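Local coordinates for Mutt/nudix family protein (Deinococcus radiodurans, PDB 2W4E) that probably hydrolyses ADP-ribose with magnesium as cofactor, and is represented here by its Nudix domain in an N-terminally truncated form, at residues Arg136-Leu139 with Thr140-Gly143; Ala51-Glu54 with Leu55-Val59; Leu111-Val114 with Tyr115-Leu118. One frame throughout, in Å; residues are numbered along the deposited sequence.

Contact 1 (Arg136-Leu139 with Thr140-Gly143)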
ATOM      1  N   ARG A 136      10.150   5.858  -1.996  1.00 22.81           N
ATOM      2  CA  ARG A 136      10.312   7.333  -2.056  1.00 24.17           C
ATOM      3  C   ARG A 136      11.587   7.809  -1.365  1.00 24.81           C
ATOM      4  O   ARG A 136      12.289   8.663  -1.900  1.00 25.48           O
ATOM      5  CB  ARG A 136       9.076   8.025  -1.451  1.00 22.30           C
ATOM      6  CG  ARG A 136       9.063   9.535  -1.626  1.00 25.04           C
ATOM      7  CD  ARG A 136       7.770  10.140  -1.032  1.00 26.78           C
ATOM      8  NE  ARG A 136       7.643  11.495  -1.569  1.00 31.91           N
ATOM      9  CZ  ARG A 136       6.527  12.200  -1.667  1.00 36.04           C
ATOM     10  NH1 ARG A 136       5.355  11.708  -1.256  1.00 38.15           N
ATOM     11  NH2 ARG A 136       6.586  13.427  -2.170  1.00 36.85           N
ATOM     12  N   GLY A 137      11.890   7.238  -0.196  1.00 26.04           N
ATOM     13  CA  GLY A 137      13.115   7.606   0.567  1.00 26.35           C
ATOM     14  C   GLY A 137      14.366   7.348  -0.270  1.00 27.09           C
ATOM     15  O   GLY A 137      15.216   8.251  -0.453  1.00 26.96           O
ATOM     16  N   GLU A 138      14.471   6.132  -0.800  1.00 26.18           N
ATOM     17  CA  GLU A 138      15.551   5.781  -1.762  1.00 27.04           C
ATOM     18  C   GLU A 138      15.694   6.754  -2.948  1.00 25.07           C
ATOM     19  O   GLU A 138      16.798   7.186  -3.282  1.00 25.90           O
ATOM     20  CB  GLU A 138      15.344   4.341  -2.261  1.00 26.29           C
ATOM     21  CG  GLU A 138      16.505   3.730  -2.979  1.00 32.37           C
ATOM     22  CD  GLU A 138      17.758   3.470  -2.096  1.00 36.49           C
ATOM     23  OE1 GLU A 138      17.671   2.869  -1.001  1.00 41.08           O
ATOM     24  OE2 GLU A 138      18.848   3.867  -2.524  1.00 40.23           O
ATOM     25  N   LEU A 139      14.589   7.089  -3.615  1.00 23.64           N
ATOM     26  CA  LEU A 139      14.702   7.965  -4.796  1.00 23.29           C
ATOM     27  C   LEU A 139      15.135   9.395  -4.440  1.00 24.47           C
ATOM     28  O   LEU A 139      15.819  10.092  -5.221  1.00 23.20           O
ATOM     29  CB  LEU A 139      13.374   7.962  -5.567  1.00 22.21           C
ATOM     30  CG  LEU A 139      12.996   6.572  -6.166  1.00 21.08           C
ATOM     31  CD1 LEU A 139      11.531   6.580  -6.615  1.00 19.49           C
ATOM     32  CD2 LEU A 139      13.912   6.284  -7.339  1.00 18.91           C
ATOM     33  N   THR A 140      14.710   9.839  -3.263  1.00 25.86           N
ATOM     34  CA  THR A 140      15.046  11.197  -2.784  1.00 28.55           C
ATOM     35  C   THR A 140      16.520  11.256  -2.420  1.00 28.55           C
ATOM     36  O   THR A 140      17.205  12.188  -2.780  1.00 29.82           O
ATOM     37  CB  THR A 140      14.217  11.549  -1.547  1.00 27.98           C
ATOM     38  OG1 THR A 140      12.826  11.321  -1.845  1.00 29.21           O
ATOM     39  CG2 THR A 140      14.451  13.026  -1.144  1.00 30.33           C
ATOM     40  N   ARG A 141      16.992  10.242  -1.715  1.00 30.45           N
ATOM     41  CA  ARG A 141      18.411  10.137  -1.355  1.00 32.02           C
ATOM     42  C   ARG A 141      19.349  10.142  -2.555  1.00 31.59           C
ATOM     43  O   ARG A 141      20.385  10.803  -2.527  1.00 32.13           O
ATOM     44  CB  ARG A 141      18.654   8.900  -0.516  1.00 32.20           C
ATOM     45  CG  ARG A 141      18.020   9.028   0.840  1.00 36.91           C
ATOM     46  CD  ARG A 141      18.497   7.963   1.807  1.00 39.16           C
ATOM     47  NE  ARG A 141      18.097   6.604   1.438  1.00 44.16           N
ATOM     48  CZ  ARG A 141      16.994   5.976   1.861  1.00 45.27           C
ATOM     49  NH1 ARG A 141      16.117   6.584   2.658  1.00 45.38           N
ATOM     50  NH2 ARG A 141      16.761   4.719   1.484  1.00 46.33           N
ATOM     51  N   ARG A 142      18.962   9.458  -3.624  1.00 30.22           N
ATOM     52  CA  ARG A 142      19.751   9.445  -4.865  1.00 29.52           C
ATOM     53  C   ARG A 142      19.587  10.710  -5.728  1.00 30.07           C
ATOM     54  O   ARG A 142      20.253  10.843  -6.769  1.00 30.19           O
ATOM     55  CB  ARG A 142      19.379   8.216  -5.697  1.00 28.42           C
ATOM     56  CG  ARG A 142      19.792   6.922  -5.061  1.00 27.07           C
ATOM     57  CD  ARG A 142      19.150   5.754  -5.776  1.00 25.17           C
ATOM     58  NE  ARG A 142      19.400   4.542  -5.014  1.00 27.02           N
ATOM     59  CZ  ARG A 142      20.262   3.602  -5.384  1.00 26.64           C
ATOM     60  NH1 ARG A 142      20.918   3.734  -6.520  1.00 25.74           N
ATOM     61  NH2 ARG A 142      20.436   2.517  -4.637  1.00 25.37           N
ATOM     62  N   GLY A 143      18.698  11.618  -5.310  1.00 31.26           N
ATOM     63  CA  GLY A 143      18.378  12.841  -6.072  1.00 30.85           C
ATOM     64  C   GLY A 143      17.606  12.589  -7.350  1.00 31.62           C
ATOM     65  O   GLY A 143      17.599  13.446  -8.239  1.00 32.06           O
TER
HETATM   66  O   HOH W   1      10.469  13.087  -1.890  1.00 37.31           O
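Glu138 engages two arginines of the following turn, one with each carboxylate oxygen. Its CG lies anti to the backbone N (chi1 -166°) and the chain then bends, which presents OE1 to Arg141 and OE2 to Arg142. Arg142 arrives as an extended chain and offers an edge of its guanidinium. Its NE donates to the anti lone pair of Glu138 OE2 at 2.6 Å. Arg142 NH2 bonds to the same Glu138 OE2 at 3.0 Å, from above the carboxylate plane. Arg141 is turned differently. Its guanidinium stands nearly perpendicular to the carboxylate (89°), and Arg141 NH2 meets Glu138 OE1 at 3.2 Å from above that plane. One face of the Arg141 guanidinium lies against the backbone at Gly137 C and Glu138 N. Arg142 NH1 has a second acidic partner, Glu65.

Thr140 folds back on its own helix. Its OG1 donates to Arg136 O at 2.7 Å, on the opposite face of that carbonyl from Thr140 N. A water accepts from Arg136 NE and donates to Thr140 OG1. The far end of Arg136 pairs with Glu119. Leu139 is buried against helix 111-120 and strand 82-93. Gly143 then leaves the helix with positive phi, and two bonds run back into the last turn, one of them from Gly143 N to Thr140 O at 3.0 Å. This is a Schellman motif, and it closes helix 126-141.

Contact 2 (Ala51-Glu54 with Leu55-Val59)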
ATOM      1  N   ALA A  51      11.518 -11.027 -11.254  1.00 28.80           N
ATOM      2  CA  ALA A  51      11.516  -9.550 -11.437  1.00 29.30           C
ATOM      3  C   ALA A  51      12.075  -9.118 -12.801  1.00 28.92           C
ATOM      4  O   ALA A  51      11.392  -8.424 -13.540  1.00 29.58           O
ATOM      5  CB  ALA A  51      12.217  -8.828 -10.255  1.00 28.29           C
ATOM      6  N   ALA A  52      13.265  -9.595 -13.175  1.00 30.07           N
ATOM      7  CA  ALA A  52      13.847  -9.278 -14.484  1.00 29.52           C
ATOM      8  C   ALA A  52      12.979  -9.770 -15.657  1.00 29.58           C
ATOM      9  O   ALA A  52      12.735  -9.028 -16.625  1.00 29.61           O
ATOM     10  CB  ALA A  52      15.260  -9.815 -14.578  1.00 29.92           C
ATOM     11  N   ARG A  53      12.461 -10.994 -15.535  1.00 29.08           N
ATOM     12  CA  ARG A  53      11.601 -11.564 -16.539  1.00 29.18           C
ATOM     13  C   ARG A  53      10.375 -10.688 -16.812  1.00 28.91           C
ATOM     14  O   ARG A  53      10.056 -10.360 -17.962  1.00 29.07           O
ATOM     15  CB  ARG A  53      11.155 -13.006 -16.151  1.00 29.29           C
ATOM     16  CG  ARG A  53      10.297 -13.575 -17.255  1.00 30.60           C
ATOM     17  CD  ARG A  53       9.581 -14.905 -17.026  1.00 34.05           C
ATOM     18  NE  ARG A  53       9.215 -15.125 -15.637  1.00 36.23           N
ATOM     19  CZ  ARG A  53       8.106 -14.676 -15.074  1.00 37.42           C
ATOM     20  NH1 ARG A  53       7.234 -13.955 -15.787  1.00 40.75           N
ATOM     21  NH2 ARG A  53       7.871 -14.944 -13.796  1.00 36.96           N
ATOM     22  N   GLU A  54       9.704 -10.296 -15.740  1.00 29.15           N
ATOM     23  CA  GLU A  54       8.519  -9.474 -15.804  1.00 29.13           C
ATOM     24  C   GLU A  54       8.798  -8.102 -16.404  1.00 28.51           C
ATOM     25  O   GLU A  54       8.009  -7.584 -17.253  1.00 27.29           O
ATOM     26  CB  GLU A  54       7.985  -9.299 -14.365  1.00 30.92           C
ATOM     27  CG  GLU A  54       6.486  -9.031 -14.281  1.00 35.49           C
ATOM     28  CD  GLU A  54       5.656 -10.067 -15.050  1.00 39.22           C
ATOM     29  OE1 GLU A  54       5.643 -11.258 -14.683  1.00 43.31           O
ATOM     30  OE2 GLU A  54       5.017  -9.679 -16.025  1.00 40.97           O
ATOM     31  N   LEU A  55       9.888  -7.488 -15.936  1.00 27.13           N
ATOM     32  CA  LEU A  55      10.313  -6.191 -16.493  1.00 26.72           C
ATOM     33  C   LEU A  55      10.572  -6.303 -18.007  1.00 27.30           C
ATOM     34  O   LEU A  55      10.116  -5.476 -18.803  1.00 27.64           O
ATOM     35  CB  LEU A  55      11.575  -5.678 -15.768  1.00 25.83           C
ATOM     36  CG  LEU A  55      12.048  -4.278 -16.231  1.00 24.00           C
ATOM     37  CD1 LEU A  55      11.032  -3.165 -15.926  1.00 21.28           C
ATOM     38  CD2 LEU A  55      13.352  -3.964 -15.513  1.00 26.75           C
ATOM     39  N   LEU A  56      11.275  -7.351 -18.404  1.00 29.18           N
ATOM     40  CA  LEU A  56      11.490  -7.617 -19.838  1.00 30.67           C
ATOM     41  C   LEU A  56      10.174  -7.843 -20.624  1.00 31.08           C
ATOM     42  O   LEU A  56       9.905  -7.148 -21.609  1.00 30.42           O
ATOM     43  CB  LEU A  56      12.443  -8.785 -20.010  1.00 31.58           C
ATOM     44  CG  LEU A  56      12.982  -9.081 -21.426  1.00 35.25           C
ATOM     45  CD1 LEU A  56      13.615  -7.832 -22.086  1.00 37.79           C
ATOM     46  CD2 LEU A  56      13.964 -10.261 -21.361  1.00 36.44           C
ATOM     47  N   GLU A  57       9.347  -8.778 -20.148  1.00 32.80           N
ATOM     48  CA  GLU A  57       8.119  -9.159 -20.829  1.00 34.08           C
ATOM     49  C   GLU A  57       7.053  -8.059 -20.868  1.00 33.65           C
ATOM     50  O   GLU A  57       6.400  -7.863 -21.902  1.00 34.07           O
ATOM     51  CB  GLU A  57       7.541 -10.451 -20.223  1.00 35.47           C
ATOM     52  CG  GLU A  57       8.508 -11.606 -20.257  1.00 39.12           C
ATOM     53  CD  GLU A  57       7.925 -12.931 -19.684  1.00 44.91           C
ATOM     54  OE1 GLU A  57       8.454 -13.990 -20.084  1.00 45.26           O
ATOM     55  OE2 GLU A  57       6.979 -12.922 -18.846  1.00 44.71           O
ATOM     56  N   GLU A  58       6.877  -7.311 -19.780  1.00 32.98           N
ATOM     57  CA  GLU A  58       5.786  -6.340 -19.739  1.00 31.92           C
ATOM     58  C   GLU A  58       6.102  -5.010 -20.410  1.00 31.48           C
ATOM     59  O   GLU A  58       5.208  -4.425 -20.996  1.00 31.66           O
ATOM     60  CB  GLU A  58       5.266  -6.079 -18.302  1.00 32.76           C
ATOM     61  CG  GLU A  58       4.117  -6.974 -17.915  1.00 35.64           C
ATOM     62  CD  GLU A  58       3.254  -6.392 -16.799  1.00 38.44           C
ATOM     63  OE1 GLU A  58       2.032  -6.654 -16.795  1.00 40.37           O
ATOM     64  OE2 GLU A  58       3.785  -5.683 -15.923  1.00 34.54           O
ATOM     65  N   VAL A  59       7.333  -4.508 -20.298  1.00 29.64           N
ATOM     66  CA  VAL A  59       7.643  -3.173 -20.822  1.00 28.74           C
ATOM     67  C   VAL A  59       8.894  -3.136 -21.689  1.00 28.29           C
ATOM     68  O   VAL A  59       9.301  -2.058 -22.132  1.00 27.78           O
ATOM     69  CB  VAL A  59       7.824  -2.086 -19.702  1.00 29.02           C
ATOM     70  CG1 VAL A  59       6.498  -1.741 -19.027  1.00 29.54           C
ATOM     71  CG2 VAL A  59       8.912  -2.490 -18.691  1.00 27.78           C
TER
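Arg53 and Glu57 meet one turn apart on helix 47-59, the helix of the Nudix box. In Nudix hydrolases, glutamates of this helix commonly bind the catalytic metal, which is consistent with the magnesium cofactor.

The ionic contacts centre on Arg53. Its NH1 donates to Glu57 OE2 at 3.2 Å. The acceptor lies in the guanidinium plane, at its edge, but the nitrogen approaches from above the carboxylate plane, and the two flat groups are turned 57° apart. The same Arg53 NH1 makes a weak bond to Glu54 OE1 at 3.3 Å, so one nitrogen serves two carboxylates. Bending of the arginine chain at chi3 (31°) brings NH1 back to them. Arg53 NE is held by Glu45, before the helix. This adds a third acidic group around the guanidinium and probably limits its rotation.

The methylene groups of Arg53 are also close to its partner. Arg53 CG and CD run against the Glu57 carboxylate, with Arg53 CD 3.4 Å from Glu57 OE1. On the inner side, Ala51 and Leu55 pack on strand 6-14 and Trp66, and Val59 packs on strand 18-26.

The backbone bonds are regular. The backbone N-H groups of Leu55, Leu56, Glu57 and Glu58 each donate to the carbonyl four residues back, with Glu58 N 2.8 Å from Glu54 O.

The last group is a pair of acids. Glu54 and Glu58 place their carboxylates nearly perpendicular, 88° apart. Glu58 OE2 accepts from Ala38 N, which probably helps to hold it in place. Glu54 OE2 rests 3.4 Å from Glu58 CG, and Glu54 OE2 and Glu58 OE2 stay 4.2 Å apart.

Contact 3 (Leu111-Val114 with Tyr115-Leu118)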
ATOM      1  N   LEU A 111       9.324  11.375 -12.570  1.00 25.07           N
ATOM      2  CA  LEU A 111       9.009  10.946 -11.211  1.00 24.52           C
ATOM      3  C   LEU A 111       8.246  12.020 -10.414  1.00 24.86           C
ATOM      4  O   LEU A 111       7.434  11.681  -9.573  1.00 24.29           O
ATOM      5  CB  LEU A 111      10.284  10.547 -10.441  1.00 24.01           C
ATOM      6  CG  LEU A 111      10.862   9.157 -10.677  1.00 22.82           C
ATOM      7  CD1 LEU A 111      12.233   8.996  -9.979  1.00 23.00           C
ATOM      8  CD2 LEU A 111       9.878   8.071 -10.206  1.00 20.42           C
ATOM      9  N   ALA A 112       8.516  13.307 -10.664  1.00 24.77           N
ATOM     10  CA  ALA A 112       7.863  14.392  -9.913  1.00 24.84           C
ATOM     11  C   ALA A 112       6.344  14.370 -10.136  1.00 24.76           C
ATOM     12  O   ALA A 112       5.545  14.551  -9.204  1.00 25.82           O
ATOM     13  CB  ALA A 112       8.479  15.748 -10.321  1.00 25.46           C
ATOM     14  N   GLU A 113       5.958  14.093 -11.376  1.00 24.13           N
ATOM     15  CA  GLU A 113       4.579  13.944 -11.770  1.00 23.83           C
ATOM     16  C   GLU A 113       3.924  12.686 -11.192  1.00 23.55           C
ATOM     17  O   GLU A 113       2.819  12.746 -10.684  1.00 22.26           O
ATOM     18  CB  GLU A 113       4.486  13.937 -13.301  1.00 24.10           C
ATOM     19  CG  GLU A 113       3.083  13.735 -13.815  1.00 26.48           C
ATOM     20  CD  GLU A 113       2.060  14.781 -13.302  1.00 29.01           C
ATOM     21  OE1 GLU A 113       2.420  15.811 -12.675  1.00 34.00           O
ATOM     22  OE2 GLU A 113       0.871  14.553 -13.543  1.00 30.57           O
ATOM     23  N   VAL A 114       4.646  11.575 -11.208  1.00 22.87           N
ATOM     24  CA  VAL A 114       4.155  10.357 -10.548  1.00 23.40           C
ATOM     25  C   VAL A 114       3.849  10.575  -9.046  1.00 22.55           C
ATOM     26  O   VAL A 114       2.775  10.156  -8.535  1.00 22.88           O
ATOM     27  CB  VAL A 114       5.131   9.171 -10.735  1.00 22.46           C
ATOM     28  CG1 VAL A 114       4.560   7.908 -10.068  1.00 23.88           C
ATOM     29  CG2 VAL A 114       5.292   8.904 -12.206  1.00 22.94           C
ATOM     30  N   TYR A 115       4.763  11.230  -8.345  1.00 22.77           N
ATOM     31  CA  TYR A 115       4.538  11.492  -6.907  1.00 23.65           C
ATOM     32  C   TYR A 115       3.476  12.574  -6.654  1.00 24.68           C
ATOM     33  O   TYR A 115       2.784  12.543  -5.603  1.00 23.26           O
ATOM     34  CB  TYR A 115       5.858  11.737  -6.149  1.00 23.65           C
ATOM     35  CG  TYR A 115       6.537  10.397  -5.908  1.00 25.00           C
ATOM     36  CD1 TYR A 115       7.367   9.814  -6.889  1.00 26.18           C
ATOM     37  CD2 TYR A 115       6.286   9.673  -4.745  1.00 23.75           C
ATOM     38  CE1 TYR A 115       7.968   8.532  -6.688  1.00 25.47           C
ATOM     39  CE2 TYR A 115       6.882   8.394  -4.531  1.00 26.20           C
ATOM     40  CZ  TYR A 115       7.709   7.839  -5.507  1.00 23.76           C
ATOM     41  OH  TYR A 115       8.270   6.605  -5.285  1.00 23.61           O
ATOM     42  N   ARG A 116       3.307  13.495  -7.620  1.00 25.07           N
ATOM     43  CA  ARG A 116       2.195  14.439  -7.512  1.00 26.10           C
ATOM     44  C   ARG A 116       0.895  13.635  -7.617  1.00 25.15           C
ATOM     45  O   ARG A 116       0.002  13.793  -6.783  1.00 24.45           O
ATOM     46  CB  ARG A 116       2.255  15.536  -8.567  1.00 26.70           C
ATOM     47  CG  ARG A 116       1.156  16.566  -8.357  1.00 29.21           C
ATOM     48  CD  ARG A 116       0.809  17.292  -9.679  1.00 31.34           C
ATOM     49  NE  ARG A 116       0.275  16.370 -10.678  1.00 33.05           N
ATOM     50  CZ  ARG A 116      -0.918  15.769 -10.628  1.00 33.92           C
ATOM     51  NH1 ARG A 116      -1.780  16.006  -9.646  1.00 35.94           N
ATOM     52  NH2 ARG A 116      -1.265  14.935 -11.597  1.00 35.83           N
ATOM     53  N   MET A 117       0.804  12.756  -8.611  1.00 24.33           N
ATOM     54  CA  MET A 117      -0.339  11.851  -8.732  1.00 25.03           C
ATOM     55  C   MET A 117      -0.591  11.055  -7.437  1.00 24.84           C
ATOM     56  O   MET A 117      -1.708  11.013  -6.945  1.00 24.59           O
ATOM     57  CB  MET A 117      -0.183  10.911  -9.910  1.00 24.29           C
ATOM     58  CG  MET A 117      -0.254  11.608 -11.267  1.00 28.21           C
ATOM     59  SD  MET A 117       0.431  10.555 -12.611  1.00 33.25           S
ATOM     60  CE  MET A 117      -0.915   9.404 -12.792  1.00 31.17           C
ATOM     61  N   LEU A 118       0.456  10.420  -6.921  1.00 25.58           N
ATOM     62  CA  LEU A 118       0.373   9.634  -5.678  1.00 25.47           C
ATOM     63  C   LEU A 118      -0.261  10.450  -4.510  1.00 27.25           C
ATOM     64  O   LEU A 118      -1.180   9.986  -3.861  1.00 26.87           O
ATOM     65  CB  LEU A 118       1.765   9.154  -5.285  1.00 24.42           C
ATOM     66  CG  LEU A 118       1.889   8.182  -4.092  1.00 22.75           C
ATOM     67  CD1 LEU A 118       1.092   6.905  -4.323  1.00 19.25           C
ATOM     68  CD2 LEU A 118       3.363   7.883  -3.718  1.00 21.00           C
TER
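The Tyr115 ring turns one edge to the carbonyl of Leu111, and Leu111 O lies in the ring plane, 3.3 Å from Tyr115 CD1. Leu111 runs beside the ring and points the same way, with Leu111 CD2 4.0 Å from Tyr115 CE1. Beyond the ring, Tyr115 OH is hydrogen-bonded to Leu132 O on helix 126-141.

The second flat group is the Arg116 guanidinium, which turns an edge to the Glu113 carboxylate. The grip is side-on and two-pronged. Arg116 NE donates to Glu113 OE1 at 3.0 Å, and Arg116 NH2 donates to Glu113 OE2 at 2.9 Å. Both oxygens lie in the guanidinium plane. Both are met on their syn side, yet well out of the carboxylate plane, since the two groups are twisted 37° apart. A bend at chi2 (57°) swings the Glu113 carboxylate alongside the arginine. Met117 CG lies 3.9 Å from Glu113 OE2, beside the pair. An alanine in place of Glu113 removes both acceptors of this grip, and the guanidinium would probably be freer to turn, though NH1 would keep Glu122.

The chemistry divides the helix by side. Leu111, Val114, Tyr115 and Leu118 are buried, and the tyrosine hydroxyl there is satisfied by a backbone carbonyl. Glu113 and Arg116 pair their charges on the more exposed side, and the salt bridge of Arg116 NH1 to Glu122 ties this turn to the chain beyond the helix.

Along the chain come contact 2, contact 3 and contact 1. Contacts 2 and 3 lie on helices 47-59 and 111-120, and contact 1 on the end of helix 126-141 and the turn after it. Contacts 1 and 3 are neighbours, with centres about 13 Å apart, on consecutive helices. They touch by packing, as of Leu139 CD1 on Tyr115 OH at 3.5 Å. Contact 2 lies across the chain's centre from contact 3. Its centre is about 23 Å from each of the others, with nearest atoms about 13 Å away. Strands 6-14 and 18-26 touch both contacts 2 and 3. The beta core thus separates the Nudix-box helix from the paired C-terminal helices, as in an alpha-beta-alpha sandwich.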